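Local coordinates for germination protein YpeB (Bacillus megaterium QM B1551, PDB 5BOI), which is involved in the germination of bacterial spores, probably in an inhibitory role through its C-terminal PepSY-containing region, at residues A[77-89]-A[106-118]. Numbering follows the deposited sequence.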
ATOM      1  N   ASP A  77     -11.979  15.931   6.727  1.00 33.49           N
ATOM      2  CA  ASP A  77     -12.763  15.022   7.554  1.00 40.31           C
ATOM      3  C   ASP A  77     -14.052  14.604   6.837  1.00 37.81           C
ATOM      4  O   ASP A  77     -14.777  15.454   6.305  1.00 45.61           O
ATOM      5  CB  ASP A  77     -13.086  15.672   8.898  1.00 46.60           C
ATOM      6  CG  ASP A  77     -13.738  14.712   9.866  1.00 50.81           C
ATOM      7  OD1 ASP A  77     -13.063  13.759  10.317  1.00 55.21           O
ATOM      8  OD2 ASP A  77     -14.931  14.901  10.164  1.00 49.52           O
ATOM      9  N   ILE A  78     -14.341  13.304   6.846  1.00 32.73           N
ATOM     10  CA  ILE A  78     -15.452  12.729   6.067  1.00 27.29           C
ATOM     11  C   ILE A  78     -16.739  12.611   6.905  1.00 28.38           C
ATOM     12  O   ILE A  78     -16.760  11.927   7.930  1.00 22.92           O
ATOM     13  CB  ILE A  78     -15.061  11.344   5.503  1.00 31.06           C
ATOM     14  CG1 ILE A  78     -13.719  11.419   4.754  1.00 33.14           C
ATOM     15  CG2 ILE A  78     -16.174  10.768   4.647  1.00 29.12           C
ATOM     16  CD1 ILE A  78     -13.697  12.459   3.606  1.00 31.51           C
ATOM     17  N   LYS A  79     -17.816  13.278   6.471  1.00 26.79           N
ATOM     18  CA  LYS A  79     -18.990  13.426   7.323  1.00 24.95           C
ATOM     19  C   LYS A  79     -19.974  12.278   7.256  1.00 26.54           C
ATOM     20  O   LYS A  79     -20.746  12.089   8.180  1.00 22.72           O
ATOM     21  CB  LYS A  79     -19.709  14.743   6.986  1.00 26.75           C
ATOM     22  CG  LYS A  79     -18.770  15.950   6.993  1.00 31.03           C
ATOM     23  CD  LYS A  79     -18.130  16.148   8.373  1.00 33.86           C
ATOM     24  CE  LYS A  79     -17.004  17.167   8.291  1.00 42.39           C
ATOM     25  NZ  LYS A  79     -16.151  17.179   9.520  1.00 53.49           N
ATOM     26  N   LYS A  80     -19.957  11.506   6.170  1.00 23.87           N
ATOM     27  CA  LYS A  80     -21.015  10.528   5.920  1.00 21.52           C
ATOM     28  C   LYS A  80     -20.473   9.295   5.220  1.00 26.35           C
ATOM     29  O   LYS A  80     -19.687   9.425   4.290  1.00 28.07           O
ATOM     30  CB  LYS A  80     -22.097  11.149   5.018  1.00 29.32           C
ATOM     31  CG  LYS A  80     -23.097  10.175   4.415  1.00 29.75           C
ATOM     32  CD  LYS A  80     -24.002   9.552   5.477  1.00 31.94           C
ATOM     33  CE  LYS A  80     -25.049   8.656   4.832  1.00 36.10           C
ATOM     34  NZ  LYS A  80     -25.926   8.052   5.875  1.00 36.53           N
ATOM     35  N   GLN A  81     -20.894   8.114   5.646  1.00 22.53           N
ATOM     36  CA  GLN A  81     -20.594   6.897   4.896  1.00 22.82           C
ATOM     37  C   GLN A  81     -21.727   6.530   3.956  1.00 25.43           C
ATOM     38  O   GLN A  81     -22.817   6.177   4.401  1.00 28.59           O
ATOM     39  CB  GLN A  81     -20.319   5.723   5.845  1.00 26.20           C
ATOM     40  CG  GLN A  81     -20.022   4.415   5.091  1.00 25.62           C
ATOM     41  CD  GLN A  81     -19.791   3.225   6.037  1.00 29.15           C
ATOM     42  OE1 GLN A  81     -19.866   3.353   7.266  1.00 27.39           O
ATOM     43  NE2 GLN A  81     -19.550   2.069   5.465  1.00 29.21           N
ATOM     44  N   ASN A  82     -21.456   6.610   2.652  1.00 25.20           N
ATOM     45  CA  ASN A  82     -22.399   6.228   1.615  1.00 28.91           C
ATOM     46  C   ASN A  82     -22.095   4.876   0.964  1.00 36.69           C
ATOM     47  O   ASN A  82     -22.980   4.261   0.360  1.00 32.08           O
ATOM     48  CB  ASN A  82     -22.422   7.289   0.531  1.00 27.33           C
ATOM     49  CG  ASN A  82     -23.110   8.563   0.992  1.00 24.65           C
ATOM     50  OD1 ASN A  82     -24.128   8.509   1.680  1.00 29.98           O
ATOM     51  ND2 ASN A  82     -22.581   9.702   0.588  1.00 29.38           N
ATOM     52  N   ILE A  83     -20.844   4.441   1.039  1.00 34.52           N
ATOM     53  CA  ILE A  83     -20.477   3.184   0.389  1.00 33.66           C
ATOM     54  C   ILE A  83     -19.885   2.205   1.389  1.00 36.10           C
ATOM     55  O   ILE A  83     -19.362   2.606   2.427  1.00 33.34           O
ATOM     56  CB  ILE A  83     -19.471   3.397  -0.752  1.00 36.35           C
ATOM     57  CG1 ILE A  83     -18.130   3.870  -0.192  1.00 37.26           C
ATOM     58  CG2 ILE A  83     -20.036   4.348  -1.793  1.00 35.46           C
ATOM     59  CD1 ILE A  83     -17.001   3.851  -1.198  1.00 40.72           C
ATOM     60  N   SER A  84     -19.983   0.915   1.079  1.00 31.93           N
ATOM     61  CA  SER A  84     -19.410  -0.101   1.964  1.00 32.19           C
ATOM     62  C   SER A  84     -17.884  -0.092   1.928  1.00 34.15           C
ATOM     63  O   SER A  84     -17.280   0.434   0.980  1.00 29.66           O
ATOM     64  CB  SER A  84     -19.921  -1.495   1.585  1.00 36.63           C
ATOM     65  OG  SER A  84     -19.511  -1.836   0.277  1.00 39.85           O
ATOM     66  N   LEU A  85     -17.272  -0.703   2.945  1.00 26.71           N
ATOM     67  CA  LEU A  85     -15.833  -0.895   2.961  1.00 29.35           C
ATOM     68  C   LEU A  85     -15.437  -1.736   1.761  1.00 28.82           C
ATOM     69  O   LEU A  85     -14.410  -1.499   1.133  1.00 28.94           O
ATOM     70  CB  LEU A  85     -15.372  -1.568   4.263  1.00 27.50           C
ATOM     71  CG  LEU A  85     -13.852  -1.598   4.424  1.00 27.98           C
ATOM     72  CD1 LEU A  85     -13.273  -0.193   4.392  1.00 32.89           C
ATOM     73  CD2 LEU A  85     -13.445  -2.296   5.728  1.00 33.76           C
ATOM     74  N   ASN A  86     -16.265  -2.723   1.442  1.00 28.60           N
ATOM     75  CA  ASN A  86     -15.994  -3.585   0.302  1.00 32.36           C
ATOM     76  C   ASN A  86     -15.985  -2.804  -1.013  1.00 27.92           C
ATOM     77  O   ASN A  86     -15.119  -3.014  -1.853  1.00 32.24           O
ATOM     78  CB  ASN A  86     -17.016  -4.709   0.233  1.00 42.90           C
ATOM     79  CG  ASN A  86     -16.618  -5.786  -0.748  1.00 57.44           C
ATOM     80  OD1 ASN A  86     -15.462  -6.224  -0.775  1.00 54.14           O
ATOM     81  ND2 ASN A  86     -17.565  -6.201  -1.584  1.00 59.91           N
ATOM     82  N   ASP A  87     -16.942  -1.891  -1.179  1.00 28.13           N
ATOM     83  CA  ASP A  87     -16.957  -1.022  -2.353  1.00 33.33           C
ATOM     84  C   ASP A  87     -15.722  -0.129  -2.409  1.00 30.37           C
ATOM     85  O   ASP A  87     -15.156   0.100  -3.490  1.00 29.88           O
ATOM     86  CB  ASP A  87     -18.226  -0.150  -2.378  1.00 37.75           C
ATOM     87  CG  ASP A  87     -19.471  -0.944  -2.733  1.00 68.94           C
ATOM     88  OD1 ASP A  87     -19.345  -2.006  -3.375  1.00 79.50           O
ATOM     89  OD2 ASP A  87     -20.581  -0.493  -2.407  1.00 83.34           O
ATOM     90  N   ALA A  88     -15.291   0.349  -1.249  1.00 29.44           N
ATOM     91  CA  ALA A  88     -14.117   1.217  -1.193  1.00 30.74           C
ATOM     92  C   ALA A  88     -12.889   0.409  -1.619  1.00 25.59           C
ATOM     93  O   ALA A  88     -12.034   0.919  -2.331  1.00 29.91           O
ATOM     94  CB  ALA A  88     -13.931   1.798   0.193  1.00 26.28           C
ATOM     95  N   MET A  89     -12.834  -0.846  -1.169  0.51 26.55           N
ATOM     96  CA  MET A  89     -11.745  -1.777  -1.498  0.51 26.20           C
ATOM     97  C   MET A  89     -11.589  -1.878  -3.011  0.51 35.12           C
ATOM     98  O   MET A  89     -10.479  -1.811  -3.545  0.51 32.47           O
ATOM     99  CB  MET A  89     -12.024  -3.173  -0.926  0.51 23.87           C
ATOM    100  CG  MET A  89     -12.071  -3.267   0.590  0.51 32.28           C
ATOM    101  SD  MET A  89     -12.389  -4.936   1.215  0.51 50.30           S
ATOM    102  CE  MET A  89     -12.595  -4.663   2.952  0.51 26.64           C
ATOM    103  N   MET A 106      -4.115  -6.760  -2.270  1.00 25.79           N
ATOM    104  CA  MET A 106      -4.489  -6.136  -0.983  1.00 24.73           C
ATOM    105  C   MET A 106      -4.019  -7.007   0.174  1.00 28.63           C
ATOM    106  O   MET A 106      -4.170  -8.233   0.139  1.00 33.54           O
ATOM    107  CB  MET A 106      -5.992  -5.915  -0.879  1.00 30.50           C
ATOM    108  CG  MET A 106      -6.384  -5.145   0.395  1.00 39.11           C
ATOM    109  SD  MET A 106      -8.125  -4.790   0.298  1.00 79.52           S
ATOM    110  CE  MET A 106      -8.684  -6.443  -0.109  1.00 82.50           C
ATOM    111  N   ALA A 107      -3.450  -6.371   1.197  1.00 24.09           N
ATOM    112  CA  ALA A 107      -2.983  -7.083   2.379  1.00 30.29           C
ATOM    113  C   ALA A 107      -3.755  -6.722   3.652  1.00 28.18           C
ATOM    114  O   ALA A 107      -3.924  -7.573   4.537  1.00 29.77           O
ATOM    115  CB  ALA A 107      -1.496  -6.822   2.593  1.00 30.07           C
ATOM    116  N   GLU A 108      -4.206  -5.469   3.763  1.00 26.46           N
ATOM    117  CA  GLU A 108      -4.887  -5.024   4.980  1.00 26.15           C
ATOM    118  C   GLU A 108      -6.014  -4.112   4.592  1.00 28.77           C
ATOM    119  O   GLU A 108      -5.886  -3.377   3.616  1.00 28.69           O
ATOM    120  CB  GLU A 108      -3.966  -4.251   5.928  1.00 31.65           C
ATOM    121  CG  GLU A 108      -2.702  -4.943   6.306  1.00 30.33           C
ATOM    122  CD  GLU A 108      -2.926  -5.989   7.353  1.00 34.01           C
ATOM    123  OE1 GLU A 108      -3.992  -5.972   8.028  1.00 34.66           O
ATOM    124  OE2 GLU A 108      -2.024  -6.815   7.494  1.00 35.42           O
ATOM    125  N   SER A 109      -7.082  -4.137   5.380  1.00 30.85           N
ATOM    126  CA  SER A 109      -8.193  -3.206   5.178  1.00 26.98           C
ATOM    127  C   SER A 109      -8.868  -2.939   6.498  1.00 34.67           C
ATOM    128  O   SER A 109      -9.003  -3.836   7.329  1.00 40.29           O
ATOM    129  CB  SER A 109      -9.188  -3.762   4.156  1.00 37.84           C
ATOM    130  OG  SER A 109      -9.865  -4.887   4.663  1.00 49.21           O
ATOM    131  N   ALA A 110      -9.250  -1.689   6.717  1.00 31.62           N
ATOM    132  CA  ALA A 110      -9.912  -1.314   7.949  1.00 26.07           C
ATOM    133  C   ALA A 110     -10.755  -0.092   7.680  1.00 31.21           C
ATOM    134  O   ALA A 110     -10.512   0.642   6.718  1.00 28.80           O
ATOM    135  CB  ALA A 110      -8.921  -1.031   9.049  1.00 27.40           C
ATOM    136  N   GLN A 111     -11.763   0.091   8.520  1.00 31.73           N
ATOM    137  CA  GLN A 111     -12.590   1.277   8.457  1.00 27.98           C
ATOM    138  C   GLN A 111     -12.335   2.130   9.705  1.00 33.36           C
ATOM    139  O   GLN A 111     -12.401   1.633  10.821  1.00 32.73           O
ATOM    140  CB  GLN A 111     -14.061   0.899   8.351  1.00 28.44           C
ATOM    141  CG  GLN A 111     -14.978   2.087   8.563  1.00 31.22           C
ATOM    142  CD  GLN A 111     -16.405   1.793   8.185  1.00 40.89           C
ATOM    143  OE1 GLN A 111     -16.705   0.734   7.628  1.00 43.87           O
ATOM    144  NE2 GLN A 111     -17.300   2.732   8.482  1.00 34.76           N
ATOM    145  N   TYR A 112     -12.054   3.411   9.484  1.00 29.48           N
ATOM    146  CA  TYR A 112     -11.631   4.350  10.515  1.00 35.01           C
ATOM    147  C   TYR A 112     -12.183   5.749  10.215  1.00 29.76           C
ATOM    148  O   TYR A 112     -11.773   6.358   9.229  1.00 27.14           O
ATOM    149  CB  TYR A 112     -10.093   4.379  10.554  1.00 39.50           C
ATOM    150  CG  TYR A 112      -9.427   4.974  11.775  1.00 39.00           C
ATOM    151  CD1 TYR A 112      -9.051   4.163  12.845  1.00 49.00           C
ATOM    152  CD2 TYR A 112      -9.089   6.323  11.832  1.00 33.89           C
ATOM    153  CE1 TYR A 112      -8.405   4.684  13.971  1.00 44.75           C
ATOM    154  CE2 TYR A 112      -8.436   6.861  12.957  1.00 49.84           C
ATOM    155  CZ  TYR A 112      -8.094   6.030  14.019  1.00 47.46           C
ATOM    156  OH  TYR A 112      -7.451   6.546  15.133  1.00 42.68           O
ATOM    157  N   ASP A 113     -13.087   6.257  11.047  1.00 27.30           N
ATOM    158  CA  ASP A 113     -13.541   7.649  10.908  1.00 27.09           C
ATOM    159  C   ASP A 113     -14.085   7.955   9.483  1.00 33.74           C
ATOM    160  O   ASP A 113     -13.651   8.899   8.821  1.00 29.24           O
ATOM    161  CB  ASP A 113     -12.392   8.601  11.271  1.00 36.67           C
ATOM    162  CG  ASP A 113     -12.869  10.031  11.543  1.00 50.46           C
ATOM    163  OD1 ASP A 113     -14.098  10.245  11.650  1.00 39.13           O
ATOM    164  OD2 ASP A 113     -12.012  10.935  11.678  1.00 50.00           O
ATOM    165  N   ASN A 114     -15.027   7.131   9.029  1.00 24.85           N
ATOM    166  CA  ASN A 114     -15.619   7.249   7.677  1.00 28.27           C
ATOM    167  C   ASN A 114     -14.607   7.177   6.526  1.00 28.69           C
ATOM    168  O   ASN A 114     -14.866   7.658   5.419  1.00 26.75           O
ATOM    169  CB  ASN A 114     -16.447   8.547   7.571  1.00 24.16           C
ATOM    170  CG  ASN A 114     -17.694   8.488   8.407  1.00 28.86           C
ATOM    171  OD1 ASN A 114     -18.150   7.399   8.756  1.00 31.43           O
ATOM    172  ND2 ASN A 114     -18.276   9.651   8.717  1.00 28.94           N
ATOM    173  N   MET A 115     -13.463   6.540   6.782  1.00 26.52           N
ATOM    174  CA  MET A 115     -12.475   6.288   5.728  1.00 24.05           C
ATOM    175  C   MET A 115     -12.170   4.809   5.633  1.00 29.39           C
ATOM    176  O   MET A 115     -12.205   4.090   6.649  1.00 27.39           O
ATOM    177  CB  MET A 115     -11.164   7.032   6.003  1.00 28.75           C
ATOM    178  CG  MET A 115     -11.274   8.521   6.257  1.00 38.12           C
ATOM    179  SD  MET A 115      -9.612   9.157   6.616  1.00 51.59           S
ATOM    180  CE  MET A 115      -9.183   8.233   8.094  1.00 63.08           C
ATOM    181  N   GLY A 116     -11.858   4.362   4.419  1.00 26.91           N
ATOM    182  CA  GLY A 116     -11.309   3.028   4.244  1.00 28.75           C
ATOM    183  C   GLY A 116      -9.799   3.163   4.178  1.00 33.06           C
ATOM    184  O   GLY A 116      -9.265   3.998   3.451  1.00 31.30           O
ATOM    185  N   VAL A 117      -9.113   2.339   4.955  1.00 27.24           N
ATOM    186  CA  VAL A 117      -7.659   2.357   5.003  1.00 24.79           C
ATOM    187  C   VAL A 117      -7.175   1.007   4.492  1.00 29.99           C
ATOM    188  O   VAL A 117      -7.566  -0.048   5.016  1.00 27.12           O
ATOM    189  CB  VAL A 117      -7.152   2.614   6.445  1.00 30.65           C
ATOM    190  CG1 VAL A 117      -5.631   2.652   6.494  1.00 33.08           C
ATOM    191  CG2 VAL A 117      -7.753   3.921   6.970  1.00 38.86           C
ATOM    192  N   PHE A 118      -6.325   1.050   3.478  1.00 25.90           N
ATOM    193  CA  PHE A 118      -5.883  -0.163   2.803  1.00 25.58           C
ATOM    194  C   PHE A 118      -4.373  -0.222   2.643  1.00 28.39           C
ATOM    195  O   PHE A 118      -3.726   0.805   2.434  1.00 31.44           O
ATOM    196  CB  PHE A 118      -6.522  -0.244   1.419  1.00 26.43           C
ATOM    197  CG  PHE A 118      -8.004  -0.137   1.442  1.00 27.77           C
ATOM    198  CD1 PHE A 118      -8.766  -1.176   1.933  1.00 30.71           C
ATOM    199  CD2 PHE A 118      -8.642   1.001   0.977  1.00 33.81           C
ATOM    200  CE1 PHE A 118     -10.134  -1.089   1.961  1.00 36.17           C
ATOM    201  CE2 PHE A 118     -10.024   1.083   0.988  1.00 33.06           C
ATOM    202  CZ  PHE A 118     -10.765   0.035   1.487  1.00 31.86           C
TER
HETATM  203  O   HOH W   1     -12.722  11.606   8.475  1.00 36.21           O
HETATM  204  O   HOH W   2     -20.005   5.406   9.273  1.00 34.98           O
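The start of helix 85-98 and the loop leading into it pack against the beta hairpin of strands 104-112 and 115-123, in the YPEB PepSY1-2 region. The hairpin closes in a type I' turn from Tyr112 to Met115. At this turn Asn114 ND2 donates to Ile78 O at 2.8 Å. The bond is nearly straight (167°), and the oxygen lies in the amide plane of Asn114. Ile78 CG2 rests on Asn114 CB, and its CG1 approaches Met115 CG. Gln81 reaches across with its CG anti to the backbone N (chi1 179°) and an extended chain. Its OE1 accepts from Gln111 NE2 at 2.9 Å, with the donor well above the carbonyl plane and the two amides steeply inclined, 78° apart. A water bridges the same OE1 to Asn114 OD1, while Gln81 NE2 is held by Ile83 O. A leucine in place of Gln81 would probably leave Gln111 NE2 without this acceptor, Ile83 O without its side-chain donor, and the water link to Asn114 broken. Asp77 OD1 and Asp113 OD2, both acceptors, lie 3.3 Å apart; the Lys79 salt bridge to Asp77 probably eases the repulsion. At the helix, Leu85 and Ala88 make mainly apolar contacts with Gly116 and Phe118. Leu85 CD1 lies 3.8 Å from both Gly116 CA and Phe118 CZ. Ala88 CB meets the Phe118 ring at its edge, in plane. Ser84 caps the helix by accepting from Asp87 N. Leu141, just after strand 134-140, touches Ala88 and Gln111. A second water receives a bond from Ile78 N and donates to Asp77 OD1 and Asp113 O, each at 2.9 Å.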